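Local coordinates for protein alcohol dehydrogenase, zinc-containing (Thermotoga maritima, PDB 1VJ0) that probably works as a zinc-dependent oxidoreductase of the medium-chain alcohol dehydrogenase type and binds zinc at two sites, at residues Asp39-Ser44 with Glu141-Arg146; Thr182-Phe187 with Arg216-Glu221; Phe210-Ala215 with Val223-Gly228; Ala236-Ala241 with Leu346-Thr351; His352-Lys357 with Leu363-Ser368. All blocks are in the same frame, centred on the assembly; numbering follows the deposited sequence.

Interaction 1. Residues Asp39-Ser44 with Glu141-Arg146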
# COMPACT_ATOMS: atom_id res chain seq x y z
N ASP A 39 42.18 -18.24 14.60
CA ASP A 39 41.37 -17.13 15.03
C ASP A 39 40.37 -16.68 13.93
O ASP A 39 40.64 -16.86 12.75
CB ASP A 39 42.32 -16.01 15.42
CG ASP A 39 41.72 -15.12 16.43
OD1 ASP A 39 40.50 -15.29 16.69
OD2 ASP A 39 42.35 -14.22 17.03
N ILE A 40 39.19 -16.17 14.31
CA ILE A 40 38.28 -15.51 13.37
C ILE A 40 37.89 -14.10 13.91
O ILE A 40 37.98 -13.87 15.13
CB ILE A 40 37.02 -16.38 13.08
CG1 ILE A 40 36.18 -16.67 14.35
CG2 ILE A 40 37.43 -17.72 12.47
CD1 ILE A 40 35.00 -17.62 14.10
N PRO A 41 37.48 -13.18 13.04
CA PRO A 41 37.13 -11.84 13.52
C PRO A 41 36.05 -11.86 14.59
O PRO A 41 35.14 -12.71 14.56
CB PRO A 41 36.66 -11.15 12.25
CG PRO A 41 37.41 -11.85 11.22
CD PRO A 41 37.36 -13.28 11.58
N ARG A 42 36.15 -10.93 15.52
CA ARG A 42 35.19 -10.81 16.58
C ARG A 42 33.75 -10.87 16.08
O ARG A 42 33.35 -10.16 15.16
CB ARG A 42 35.42 -9.52 17.38
CG ARG A 42 34.69 -9.46 18.70
CD ARG A 42 34.60 -8.05 19.28
NE ARG A 42 35.93 -7.66 19.79
CZ ARG A 42 36.58 -6.50 19.53
NH1 ARG A 42 36.05 -5.53 18.79
NH2 ARG A 42 37.77 -6.32 20.07
N GLY A 43 32.96 -11.73 16.70
CA GLY A 43 31.55 -11.82 16.42
C GLY A 43 31.22 -12.86 15.34
O GLY A 43 30.05 -13.18 15.13
N SER A 44 32.25 -13.34 14.64
CA SER A 44 32.09 -14.18 13.46
C SER A 44 31.61 -15.57 13.83
O SER A 44 31.80 -15.98 14.97
CB SER A 44 33.46 -14.39 12.79
OG SER A 44 33.90 -13.20 12.18
N GLU A 141 42.87 -12.44 1.79
CA GLU A 141 43.13 -12.00 3.18
C GLU A 141 42.54 -13.01 4.16
O GLU A 141 41.38 -13.40 4.01
CB GLU A 141 42.54 -10.61 3.48
CG GLU A 141 41.22 -10.26 2.78
CD GLU A 141 41.33 -10.05 1.25
OE1 GLU A 141 42.23 -9.29 0.83
OE2 GLU A 141 40.53 -10.64 0.47
N TYR A 142 43.33 -13.40 5.16
CA TYR A 142 42.87 -14.30 6.23
C TYR A 142 41.62 -13.67 6.84
O TYR A 142 41.62 -12.47 6.99
CB TYR A 142 43.99 -14.45 7.29
CG TYR A 142 43.63 -15.41 8.41
CD1 TYR A 142 42.96 -14.94 9.55
CD2 TYR A 142 43.86 -16.76 8.28
CE1 TYR A 142 42.59 -15.80 10.56
CE2 TYR A 142 43.49 -17.64 9.28
CZ TYR A 142 42.87 -17.15 10.43
OH TYR A 142 42.48 -18.02 11.43
N PRO A 143 40.56 -14.44 7.16
CA PRO A 143 40.59 -15.91 7.27
C PRO A 143 40.15 -16.63 5.98
O PRO A 143 39.90 -17.82 6.03
CB PRO A 143 39.62 -16.16 8.42
CG PRO A 143 38.57 -15.09 8.20
CD PRO A 143 39.33 -13.89 7.76
N HIS A 144 40.12 -15.91 4.85
CA HIS A 144 40.05 -16.49 3.48
C HIS A 144 38.70 -17.02 2.99
O HIS A 144 38.32 -16.79 1.83
CB HIS A 144 41.07 -17.62 3.30
CG HIS A 144 42.46 -17.25 3.71
ND1 HIS A 144 43.19 -16.27 3.07
CD2 HIS A 144 43.26 -17.75 4.70
CE1 HIS A 144 44.38 -16.16 3.66
NE2 HIS A 144 44.45 -17.04 4.64
N LEU A 145 37.99 -17.74 3.86
CA LEU A 145 36.81 -18.54 3.50
C LEU A 145 35.55 -17.68 3.45
O LEU A 145 34.78 -17.60 4.43
CB LEU A 145 36.65 -19.72 4.50
CG LEU A 145 37.88 -20.61 4.69
CD1 LEU A 145 37.66 -21.63 5.76
CD2 LEU A 145 38.33 -21.27 3.36
N ARG A 146 35.35 -17.03 2.29
CA ARG A 146 34.27 -16.06 2.13
C ARG A 146 33.32 -16.46 1.00
O ARG A 146 32.60 -15.62 0.45
CB ARG A 146 34.80 -14.65 1.92
CG ARG A 146 35.60 -14.09 3.08
CD ARG A 146 34.92 -14.14 4.42
NE ARG A 146 35.65 -13.29 5.38
CZ ARG A 146 35.19 -12.95 6.57
NH1 ARG A 146 34.01 -13.40 6.98
NH2 ARG A 146 35.92 -12.19 7.36
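In the GroES-like domain, a surface contact between two loops joins the type II beta turn Pro-41 to Ser-44, with the residues leading into it, to the loop 141-146 that precedes strand 152-155. Its polar link is the phenol of Tyr-142, whose OH donates to the backbone O of Asp-39 at 2.5 Å. The bond lies in the carbonyl plane on a lone pair of Asp-39 O, with a C=O...donor angle of 137°, and the acceptor sits at the edge of the tyrosine ring. CG of Tyr-142 is anti to the backbone N (chi1 -178°), which brings the phenol OH up to the backbone of Asp-39, while CB of Pro-143 covers one ring face near the rim. Tyr-142 OH is also hydrogen-bonded to the N of Ser-38, so two neighbouring backbone groups hold it. Beside this link two prolines meet: CD of Pro-41 lies 4.0 Å from CG of Pro-143, which follows a cis peptide bond and rests on Val-154. The Arg-146 chain, bent at chi2, runs past Pro-41 in the opposite direction. The turn itself is closed at Pro-41 O, which accepts from Ser-44 N at 3.0 Å and, from the same face of its plane, from Ser-44 OG at 2.7 Å.

Interaction 2. Residues Thr182-Phe187 with Arg216-Glu221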
# COMPACT_ATOMS: atom_id res chain seq x y z
N THR A 182 14.84 -13.97 -5.00
CA THR A 182 14.61 -13.00 -6.04
C THR A 182 13.19 -13.17 -6.60
O THR A 182 12.46 -12.18 -6.76
CB THR A 182 15.72 -13.12 -7.10
OG1 THR A 182 16.95 -12.75 -6.52
CG2 THR A 182 15.49 -12.14 -8.24
N ALA A 183 12.76 -14.41 -6.86
CA ALA A 183 11.38 -14.64 -7.27
C ALA A 183 10.38 -14.13 -6.19
O ALA A 183 9.39 -13.49 -6.49
CB ALA A 183 11.15 -16.15 -7.58
N TYR A 184 10.66 -14.40 -4.91
CA TYR A 184 9.82 -13.87 -3.85
C TYR A 184 9.73 -12.35 -3.92
O TYR A 184 8.62 -11.77 -3.87
CB TYR A 184 10.17 -14.41 -2.42
CG TYR A 184 9.11 -13.86 -1.53
CD1 TYR A 184 7.85 -14.42 -1.51
CD2 TYR A 184 9.32 -12.68 -0.84
CE1 TYR A 184 6.82 -13.83 -0.81
CE2 TYR A 184 8.29 -12.09 -0.11
CZ TYR A 184 7.06 -12.66 -0.12
OH TYR A 184 6.05 -12.04 0.57
N HIS A 185 10.86 -11.68 -4.01
CA HIS A 185 10.91 -10.24 -4.12
C HIS A 185 9.92 -9.79 -5.22
O HIS A 185 9.14 -8.82 -5.09
CB HIS A 185 12.37 -9.81 -4.43
CG HIS A 185 12.60 -8.34 -4.55
ND1 HIS A 185 13.86 -7.79 -4.69
CD2 HIS A 185 11.75 -7.29 -4.45
CE1 HIS A 185 13.76 -6.47 -4.75
NE2 HIS A 185 12.48 -6.14 -4.59
N ALA A 186 9.97 -10.48 -6.34
CA ALA A 186 9.16 -10.10 -7.48
C ALA A 186 7.69 -10.12 -7.22
O ALA A 186 6.95 -9.27 -7.72
CB ALA A 186 9.44 -11.02 -8.62
N PHE A 187 7.25 -11.15 -6.51
CA PHE A 187 5.86 -11.31 -6.10
C PHE A 187 5.47 -10.37 -4.98
O PHE A 187 4.34 -9.84 -4.97
CB PHE A 187 5.60 -12.77 -5.72
CG PHE A 187 5.42 -13.66 -6.92
CD1 PHE A 187 6.51 -14.25 -7.55
CD2 PHE A 187 4.13 -13.95 -7.41
CE1 PHE A 187 6.33 -15.07 -8.68
CE2 PHE A 187 3.94 -14.77 -8.50
CZ PHE A 187 5.08 -15.32 -9.18
N ARG A 216 1.56 -20.17 -6.56
CA ARG A 216 0.60 -21.12 -6.00
C ARG A 216 0.42 -20.86 -4.48
O ARG A 216 -0.69 -20.79 -4.00
CB ARG A 216 1.07 -22.56 -6.21
CG ARG A 216 0.71 -23.19 -7.53
CD ARG A 216 -0.70 -23.90 -7.55
NE ARG A 216 -1.77 -22.95 -7.88
CZ ARG A 216 -2.30 -22.75 -9.08
NH1 ARG A 216 -1.89 -23.44 -10.13
NH2 ARG A 216 -3.26 -21.85 -9.23
N SER A 217 1.51 -20.67 -3.76
CA SER A 217 1.47 -20.50 -2.33
C SER A 217 0.77 -19.24 -1.84
O SER A 217 0.18 -19.25 -0.77
CB SER A 217 2.89 -20.56 -1.76
OG SER A 217 3.47 -21.80 -2.08
N LEU A 218 0.83 -18.19 -2.65
CA LEU A 218 0.18 -16.90 -2.34
C LEU A 218 -1.28 -16.87 -2.81
O LEU A 218 -2.01 -15.92 -2.53
CB LEU A 218 0.95 -15.76 -2.99
CG LEU A 218 2.40 -15.61 -2.49
CD1 LEU A 218 3.11 -14.47 -3.18
CD2 LEU A 218 2.44 -15.42 -0.98
N GLY A 219 -1.71 -17.92 -3.48
CA GLY A 219 -3.12 -18.11 -3.77
C GLY A 219 -3.58 -17.68 -5.15
O GLY A 219 -4.78 -17.46 -5.36
N ALA A 220 -2.65 -17.61 -6.11
CA ALA A 220 -3.04 -17.28 -7.48
C ALA A 220 -4.04 -18.27 -8.00
O ALA A 220 -3.96 -19.46 -7.68
CB ALA A 220 -1.84 -17.28 -8.41
N GLU A 221 -4.95 -17.79 -8.83
CA GLU A 221 -5.94 -18.68 -9.39
C GLU A 221 -5.40 -19.52 -10.55
O GLU A 221 -5.64 -20.74 -10.65
CB GLU A 221 -7.15 -17.89 -9.86
CG GLU A 221 -8.28 -18.78 -10.36
CD GLU A 221 -9.49 -17.96 -10.75
OE1 GLU A 221 -10.05 -17.27 -9.87
OE2 GLU A 221 -9.87 -17.98 -11.94
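Leu-218, in the C-terminal region of helix 206-217, touches Phe-187 and Tyr-184 on helix 170-188. Its CB points at the other helix; CG lies beside the backbone N (chi1 -62°) and, with chi2 near 180°, CD1 is the branch that reaches helix 170-188. It lies 3.9 Å from CB of Phe-187 and 4.4 Å from CE1 of Tyr-184, approaching both aromatic rings obliquely. The methyl is thus set between two side chains one helical turn apart, and all three residues are buried. The Phe-187 ring also meets those of Phe-194 and Phe-270. Tyr-184 turns its polar end to the subunit interface, its OH hydrogen-bonded to Ser-193 OG of the third subunit. Arg-216 braces the segment beyond, its NH2 donating to Ala-220 O at 2.9 Å from above the carbonyl plane, while NH1 forms a salt bridge with Asp-242. Just past Leu-218 the chain leaves the helical path at Gly-219, where phi is positive (98°). Gly-219 N bonds back to Arg-216 O at 3.1 Å, and Ala-220 N probably to Ala-215 O at 3.1 Å. The pair makes a Schellman motif at the C-terminal side of the first helix of the Rossmann-type domain.

Interaction 3. Residues Phe210-Ala215 with Val223-Gly228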
# COMPACT_ATOMS: atom_id res chain seq x y z
N PHE A 210 10.68 -21.51 -9.15
CA PHE A 210 10.31 -21.02 -7.82
C PHE A 210 9.10 -20.10 -7.90
O PHE A 210 8.23 -20.17 -7.04
CB PHE A 210 11.48 -20.29 -7.12
CG PHE A 210 12.27 -21.15 -6.22
CD1 PHE A 210 13.32 -21.93 -6.71
CD2 PHE A 210 11.98 -21.19 -4.86
CE1 PHE A 210 14.04 -22.74 -5.85
CE2 PHE A 210 12.72 -21.96 -4.02
CZ PHE A 210 13.73 -22.76 -4.51
N GLY A 211 9.04 -19.26 -8.95
CA GLY A 211 7.87 -18.40 -9.24
C GLY A 211 6.57 -19.18 -9.25
O GLY A 211 5.56 -18.72 -8.72
N VAL A 212 6.59 -20.38 -9.86
CA VAL A 212 5.40 -21.25 -9.91
C VAL A 212 4.92 -21.60 -8.50
O VAL A 212 3.74 -21.39 -8.17
CB VAL A 212 5.67 -22.57 -10.73
CG1 VAL A 212 4.48 -23.54 -10.62
CG2 VAL A 212 5.93 -22.22 -12.23
N VAL A 213 5.82 -22.09 -7.67
CA VAL A 213 5.50 -22.47 -6.30
C VAL A 213 5.08 -21.26 -5.44
O VAL A 213 4.12 -21.36 -4.65
CB VAL A 213 6.68 -23.25 -5.69
CG1 VAL A 213 6.50 -23.51 -4.20
CG2 VAL A 213 6.89 -24.54 -6.45
N ILE A 214 5.72 -20.11 -5.63
CA ILE A 214 5.39 -18.92 -4.87
C ILE A 214 4.03 -18.47 -5.32
O ILE A 214 3.19 -18.18 -4.47
CB ILE A 214 6.43 -17.83 -5.04
CG1 ILE A 214 7.75 -18.26 -4.36
CG2 ILE A 214 5.96 -16.47 -4.53
CD1 ILE A 214 8.97 -17.50 -4.96
N ALA A 215 3.79 -18.43 -6.62
CA ALA A 215 2.46 -18.00 -7.12
C ALA A 215 1.35 -18.85 -6.53
O ALA A 215 0.34 -18.35 -6.06
CB ALA A 215 2.39 -18.05 -8.66
N VAL A 223 -1.85 -20.24 -12.99
CA VAL A 223 -0.39 -20.06 -13.16
C VAL A 223 0.02 -20.64 -14.52
O VAL A 223 -0.25 -21.84 -14.82
CB VAL A 223 0.44 -20.69 -12.01
CG1 VAL A 223 1.95 -20.57 -12.33
CG2 VAL A 223 0.10 -20.04 -10.66
N ILE A 224 0.52 -19.79 -15.40
CA ILE A 224 0.89 -20.20 -16.76
C ILE A 224 2.37 -19.94 -16.94
O ILE A 224 2.86 -18.85 -16.57
CB ILE A 224 0.11 -19.38 -17.82
CG1 ILE A 224 -1.40 -19.65 -17.70
CG2 ILE A 224 0.63 -19.63 -19.28
CD1 ILE A 224 -2.20 -18.37 -17.65
N VAL A 225 3.09 -20.93 -17.50
CA VAL A 225 4.52 -20.78 -17.82
C VAL A 225 4.79 -20.85 -19.34
O VAL A 225 4.28 -21.73 -20.01
CB VAL A 225 5.33 -21.86 -17.11
CG1 VAL A 225 6.82 -21.73 -17.45
CG2 VAL A 225 5.11 -21.77 -15.60
N ILE A 226 5.59 -19.90 -19.84
CA ILE A 226 6.00 -19.85 -21.24
C ILE A 226 7.52 -20.01 -21.26
O ILE A 226 8.24 -19.26 -20.60
CB ILE A 226 5.61 -18.51 -21.93
CG1 ILE A 226 4.12 -18.26 -21.81
CG2 ILE A 226 6.09 -18.53 -23.41
CD1 ILE A 226 3.67 -16.92 -22.28
N ALA A 227 7.97 -21.03 -21.96
CA ALA A 227 9.39 -21.34 -22.13
C ALA A 227 9.61 -22.16 -23.39
O ALA A 227 8.65 -22.51 -24.10
CB ALA A 227 9.94 -22.09 -20.91
N GLY A 228 10.86 -22.49 -23.67
CA GLY A 228 11.25 -23.27 -24.83
C GLY A 228 11.57 -24.74 -24.66
O GLY A 228 11.72 -25.42 -25.64
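Helix 210-215 and strand 223-227 run antiparallel, at 170° with 9.3 Å between their axes, as successive elements of the beta-alpha-beta unit formed by strand 198-202, helix 206-217 and strand 222-227 of the Rossmann-type domain. The CA atoms approach most closely at Val-212 and Val-223, 6.7 Å apart, near the start of the strand. Four small, buried aliphatic side chains make the contact. Val-223 and Val-225, two apart on the strand, both point at the helix, whereas Ile-224 between them points away from it. On the helix the partners are Val-212 and Ala-215, one turn apart. The methyl of Ala-215 sits 3.6 Å from CG2 of Val-223, and CG1 of Val-212 lies 4.3 Å from CG1 of the same residue, so the two branches of Val-223 are divided between two helix residues. Around this seam, Ala-215 also touches Val-199 and Val-212 touches Ile-201, both on the central strand 198-202, while Val-225 packs on Leu-233 and Ala-236 of the following helix. Phe-187 of helix 170-188 packs on Ala-215 as well, so three helices contribute. Val-212 and Val-225 cross at about a right angle, and each turns the branch anti to its own carbonyl carbon to the other. Their CG2 methyls meet at 3.5 Å, closer than usual van der Waals contact.

Interaction 4. Residues Ala236-Ala241 with Leu346-Thr351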
# COMPACT_ATOMS: atom_id res chain seq x y z
N ALA A 236 7.49 -27.68 -14.67
CA ALA A 236 6.64 -26.60 -14.21
C ALA A 236 5.24 -27.10 -13.91
O ALA A 236 4.69 -26.73 -12.89
CB ALA A 236 6.58 -25.48 -15.22
N GLU A 237 4.69 -27.95 -14.78
CA GLU A 237 3.40 -28.61 -14.51
C GLU A 237 3.41 -29.48 -13.26
O GLU A 237 2.47 -29.46 -12.45
CB GLU A 237 2.98 -29.49 -15.70
CG GLU A 237 2.63 -28.67 -16.95
CD GLU A 237 2.51 -29.48 -18.23
OE1 GLU A 237 2.75 -30.72 -18.19
OE2 GLU A 237 2.21 -28.87 -19.28
N GLU A 238 4.46 -30.28 -13.11
CA GLU A 238 4.60 -31.11 -11.92
C GLU A 238 4.66 -30.33 -10.60
O GLU A 238 4.28 -30.88 -9.56
CB GLU A 238 5.82 -31.97 -12.05
CG GLU A 238 5.59 -33.05 -13.08
CD GLU A 238 6.76 -33.97 -13.27
OE1 GLU A 238 7.82 -33.74 -12.63
OE2 GLU A 238 6.60 -34.92 -14.07
N ILE A 239 5.10 -29.08 -10.61
CA ILE A 239 5.21 -28.31 -9.34
C ILE A 239 4.11 -27.25 -9.19
O ILE A 239 4.14 -26.43 -8.26
CB ILE A 239 6.62 -27.70 -9.12
CG1 ILE A 239 6.91 -26.59 -10.12
CG2 ILE A 239 7.74 -28.80 -9.12
CD1 ILE A 239 8.29 -26.05 -9.99
N GLY A 240 3.18 -27.23 -10.14
CA GLY A 240 1.88 -26.58 -9.94
C GLY A 240 1.36 -25.67 -11.04
O GLY A 240 0.33 -25.06 -10.85
N ALA A 241 2.08 -25.51 -12.15
CA ALA A 241 1.56 -24.72 -13.28
C ALA A 241 0.27 -25.34 -13.83
O ALA A 241 0.18 -26.57 -14.03
CB ALA A 241 2.62 -24.60 -14.39
N LEU A 346 10.11 -28.76 -4.72
CA LEU A 346 11.31 -28.01 -5.08
C LEU A 346 12.55 -28.88 -5.19
O LEU A 346 13.47 -28.50 -5.90
CB LEU A 346 11.54 -26.84 -4.13
CG LEU A 346 10.38 -25.81 -4.23
CD1 LEU A 346 10.36 -24.83 -3.06
CD2 LEU A 346 10.52 -25.02 -5.52
N SER A 347 12.57 -30.05 -4.56
CA SER A 347 13.74 -30.92 -4.72
C SER A 347 13.82 -31.41 -6.16
O SER A 347 14.89 -31.83 -6.59
CB SER A 347 13.80 -32.12 -3.77
OG SER A 347 12.63 -32.92 -3.87
N LYS A 348 12.71 -31.39 -6.89
CA LYS A 348 12.74 -31.80 -8.28
C LYS A 348 13.67 -30.94 -9.18
O LYS A 348 14.06 -31.36 -10.26
CB LYS A 348 11.31 -31.82 -8.85
CG LYS A 348 10.34 -32.82 -8.16
CD LYS A 348 8.96 -32.78 -8.82
CE LYS A 348 7.97 -33.65 -8.07
NZ LYS A 348 8.26 -35.10 -8.25
N LEU A 349 14.01 -29.75 -8.75
CA LEU A 349 14.87 -28.87 -9.50
C LEU A 349 16.34 -29.30 -9.43
O LEU A 349 17.12 -28.96 -10.31
CB LEU A 349 14.74 -27.46 -8.95
CG LEU A 349 13.56 -26.61 -9.42
CD1 LEU A 349 12.23 -27.22 -9.09
CD2 LEU A 349 13.65 -25.23 -8.78
N ILE A 350 16.71 -30.07 -8.41
CA ILE A 350 18.12 -30.49 -8.24
C ILE A 350 18.37 -31.70 -9.09
O ILE A 350 17.85 -32.76 -8.83
CB ILE A 350 18.48 -30.75 -6.77
CG1 ILE A 350 18.28 -29.46 -5.98
CG2 ILE A 350 19.96 -31.28 -6.66
CD1 ILE A 350 18.13 -29.62 -4.50
N THR A 351 19.11 -31.51 -10.18
CA THR A 351 19.34 -32.59 -11.11
C THR A 351 20.64 -33.29 -10.89
O THR A 351 20.79 -34.43 -11.34
CB THR A 351 19.31 -32.11 -12.56
OG1 THR A 351 20.12 -30.96 -12.72
CG2 THR A 351 17.90 -31.70 -12.97
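Ile-239, in the C-terminal region of helix 230-238, packs on Leu-349 and Lys-348 in the loop that leads from helix 343-346 to strand 352-355. Among the apolar contacts, CD1 of Ile-239 meets CD1 of Leu-349 at 4.2 Å, methyl against methyl. In Ile-239 a chi1 of 68° sets CG1, and with it CD1, on the side of Leu-349 and leaves CG2 beside the aliphatic chain of Lys-348, with 4.2 Å from Ile-239 CG2 to Lys-348 CD. The isoleucine and the lysine run past each other in opposite directions. Ile-239 also touches Val-212 of helix 206-217, and Leu-349 touches Met-175 of helix 170-188.

The charged part is looser and lies at the exposed edge. Glu-238, extended beyond CG, crosses Lys-348 at about a right angle, with OE1 4.1 Å from Lys-348 CD. Lys-348 bends at chi4 (-70°), and its NZ stays 4.6 Å from Glu-238 OE1. The opposite charges probably attract each other, but at this distance the pair is not a salt bridge.

Backbone bonds hold the chain where it leaves the helix. Ala-241 N donates to Ala-236 O at 3.0 Å and Gly-240 N to Glu-237 O at 3.3 Å, with Gly-240 at positive phi; Ile-239 N adds a further bond to Ala-236 O. Gly-240 O receives Arg-216 NH1. This is a Schellman motif, set against the segment by which the chain of a medium-chain dehydrogenase leaves the Rossmann-type domain for the catalytic domain.

Interaction 5. Residues His352-Lys357 with Leu363-Ser368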
# COMPACT_ATOMS: atom_id res chain seq x y z
N HIS A 352 21.58 -32.64 -10.20
CA HIS A 352 22.92 -33.20 -10.04
C HIS A 352 23.45 -32.84 -8.66
O HIS A 352 23.29 -31.70 -8.22
CB HIS A 352 23.85 -32.60 -11.06
CG HIS A 352 23.53 -32.99 -12.48
ND1 HIS A 352 22.53 -32.39 -13.21
CD2 HIS A 352 24.06 -33.95 -13.28
CE1 HIS A 352 22.47 -32.95 -14.41
NE2 HIS A 352 23.40 -33.88 -14.48
N ARG A 353 24.09 -33.78 -8.00
CA ARG A 353 24.82 -33.53 -6.76
C ARG A 353 26.22 -34.03 -6.94
O ARG A 353 26.42 -35.20 -7.23
CB ARG A 353 24.20 -34.24 -5.58
CG ARG A 353 22.78 -33.82 -5.29
CD ARG A 353 22.39 -33.74 -3.83
NE ARG A 353 23.02 -34.79 -3.03
CZ ARG A 353 23.77 -34.62 -1.94
NH1 ARG A 353 24.01 -33.42 -1.44
NH2 ARG A 353 24.29 -35.70 -1.33
N LEU A 354 27.19 -33.13 -6.80
CA LEU A 354 28.60 -33.47 -7.03
C LEU A 354 29.42 -33.18 -5.80
O LEU A 354 29.04 -32.32 -5.04
CB LEU A 354 29.18 -32.67 -8.19
CG LEU A 354 28.96 -33.26 -9.58
CD1 LEU A 354 27.52 -33.54 -9.88
CD2 LEU A 354 29.50 -32.30 -10.61
N PRO A 355 30.53 -33.88 -5.63
CA PRO A 355 31.53 -33.55 -4.61
C PRO A 355 32.13 -32.19 -4.85
O PRO A 355 32.33 -31.79 -6.01
CB PRO A 355 32.62 -34.61 -4.79
CG PRO A 355 32.13 -35.59 -5.68
CD PRO A 355 30.95 -35.04 -6.44
N LEU A 356 32.47 -31.48 -3.77
CA LEU A 356 33.11 -30.13 -3.92
C LEU A 356 34.28 -30.12 -4.89
O LEU A 356 34.43 -29.21 -5.70
CB LEU A 356 33.58 -29.60 -2.56
CG LEU A 356 34.42 -28.33 -2.56
CD1 LEU A 356 33.72 -27.20 -3.32
CD2 LEU A 356 34.73 -27.99 -1.09
N LYS A 357 35.14 -31.15 -4.80
CA LYS A 357 36.31 -31.25 -5.66
C LYS A 357 36.03 -31.38 -7.16
O LYS A 357 36.95 -31.18 -7.96
CB LYS A 357 37.23 -32.38 -5.19
CG LYS A 357 37.94 -32.03 -3.85
CD LYS A 357 38.71 -33.26 -3.31
CE LYS A 357 39.41 -32.97 -1.96
NZ LYS A 357 40.00 -34.25 -1.31
N LEU A 363 30.23 -26.46 -12.87
CA LEU A 363 30.10 -25.28 -13.73
C LEU A 363 29.91 -25.69 -15.20
O LEU A 363 29.12 -25.10 -15.91
CB LEU A 363 31.33 -24.40 -13.59
CG LEU A 363 31.50 -23.72 -12.23
CD1 LEU A 363 32.92 -23.19 -12.00
CD2 LEU A 363 30.53 -22.58 -12.07
N GLU A 364 30.64 -26.69 -15.64
CA GLU A 364 30.47 -27.19 -17.00
C GLU A 364 29.01 -27.63 -17.25
O GLU A 364 28.40 -27.25 -18.26
CB GLU A 364 31.46 -28.32 -17.23
CG GLU A 364 31.34 -29.01 -18.57
CD GLU A 364 32.01 -30.37 -18.56
OE1 GLU A 364 33.26 -30.39 -18.44
OE2 GLU A 364 31.25 -31.40 -18.62
N LEU A 365 28.45 -28.39 -16.31
CA LEU A 365 27.07 -28.87 -16.40
C LEU A 365 26.07 -27.72 -16.42
O LEU A 365 25.05 -27.77 -17.09
CB LEU A 365 26.73 -29.80 -15.22
CG LEU A 365 27.42 -31.17 -15.17
CD1 LEU A 365 27.22 -31.89 -13.88
CD2 LEU A 365 26.90 -32.00 -16.30
N MET A 366 26.33 -26.70 -15.62
CA MET A 366 25.42 -25.57 -15.56
C MET A 366 25.55 -24.74 -16.83
O MET A 366 24.57 -24.23 -17.34
CB MET A 366 25.69 -24.69 -14.34
CG MET A 366 25.33 -25.33 -13.01
SD MET A 366 23.56 -25.63 -12.92
CE MET A 366 22.94 -23.97 -12.79
N GLU A 367 26.76 -24.64 -17.36
CA GLU A 367 26.98 -23.88 -18.60
C GLU A 367 26.39 -24.59 -19.83
O GLU A 367 25.78 -23.97 -20.67
CB GLU A 367 28.46 -23.64 -18.84
CG GLU A 367 28.72 -22.70 -20.01
CD GLU A 367 30.20 -22.43 -20.20
OE1 GLU A 367 30.99 -23.41 -20.10
OE2 GLU A 367 30.58 -21.25 -20.44
N SER A 368 26.62 -25.89 -19.93
CA SER A 368 26.06 -26.68 -21.03
C SER A 368 24.54 -26.84 -20.95
O SER A 368 23.92 -27.18 -21.95
CB SER A 368 26.66 -28.06 -21.04
OG SER A 368 26.06 -28.83 -20.02
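Strand 352-355 and helix 359-368 are joined by a short connection, and their nearest CA atoms are those of His-352 and Leu-365, 8.7 Å apart. They are the first two elements of a beta-alpha-beta unit whose second strand, 374-377, pairs in parallel with the first, so the helix packs over one side of this strand pair. His-352 and Leu-354, two residues apart, both point to the helix. Arg-353 between them turns elsewhere and forms a salt bridge with Asp-171.

From the helix a single side chain, Leu-365, answers both. Its CB points toward the strand, and chi1 -69° with chi2 169° brings CD1 to His-352 and Leu-354. That methyl stands 3.8 Å from CD2 of His-352 and 4.1 Å from CG of His-352, approaching the imidazole obliquely. The same CD1 meets CD2 of Leu-354 at 4.0 Å, the two leucines reaching toward each other tip to tip. Leu-365 also packs on Ala-371, in the loop into strand 374-377, while His-352 touches Val-374 and Leu-354 touches Leu-376 on that strand.

On another side of the helix Leu-363 packs on helix 56-62, and Glu-367 forms a salt bridge with Arg-63, tying the unit further into the catalytic domain. Between the strand and helix segments themselves, one leucine methyl touches two imidazole carbons and a second leucine, so the contact is probably held by dispersion and the exclusion of water.

Overall arrangement
From the N terminus, interaction 1 closes first, drawing together two loops of the GroES-like domain across 96 intervening residues. Interaction 2 then joins helix 170-188 to the C-terminal part of helix 206-217 across 28 residues, and interaction 3 closes the short helix-to-strand connection of 7 residues. These two cross, because their segments alternate and both use helix 206-217; they touch directly, with their centres 9 Å apart. Interaction 4 follows in series, closing a loop of 104 residues over the rest of the Rossmann-type domain, and touches interactions 2 and 3. Interaction 5 begins at the very next residue, back in the catalytic domain. No pair nests. Interaction 1 stands apart, its nearest atoms about 9 Å from interaction 5.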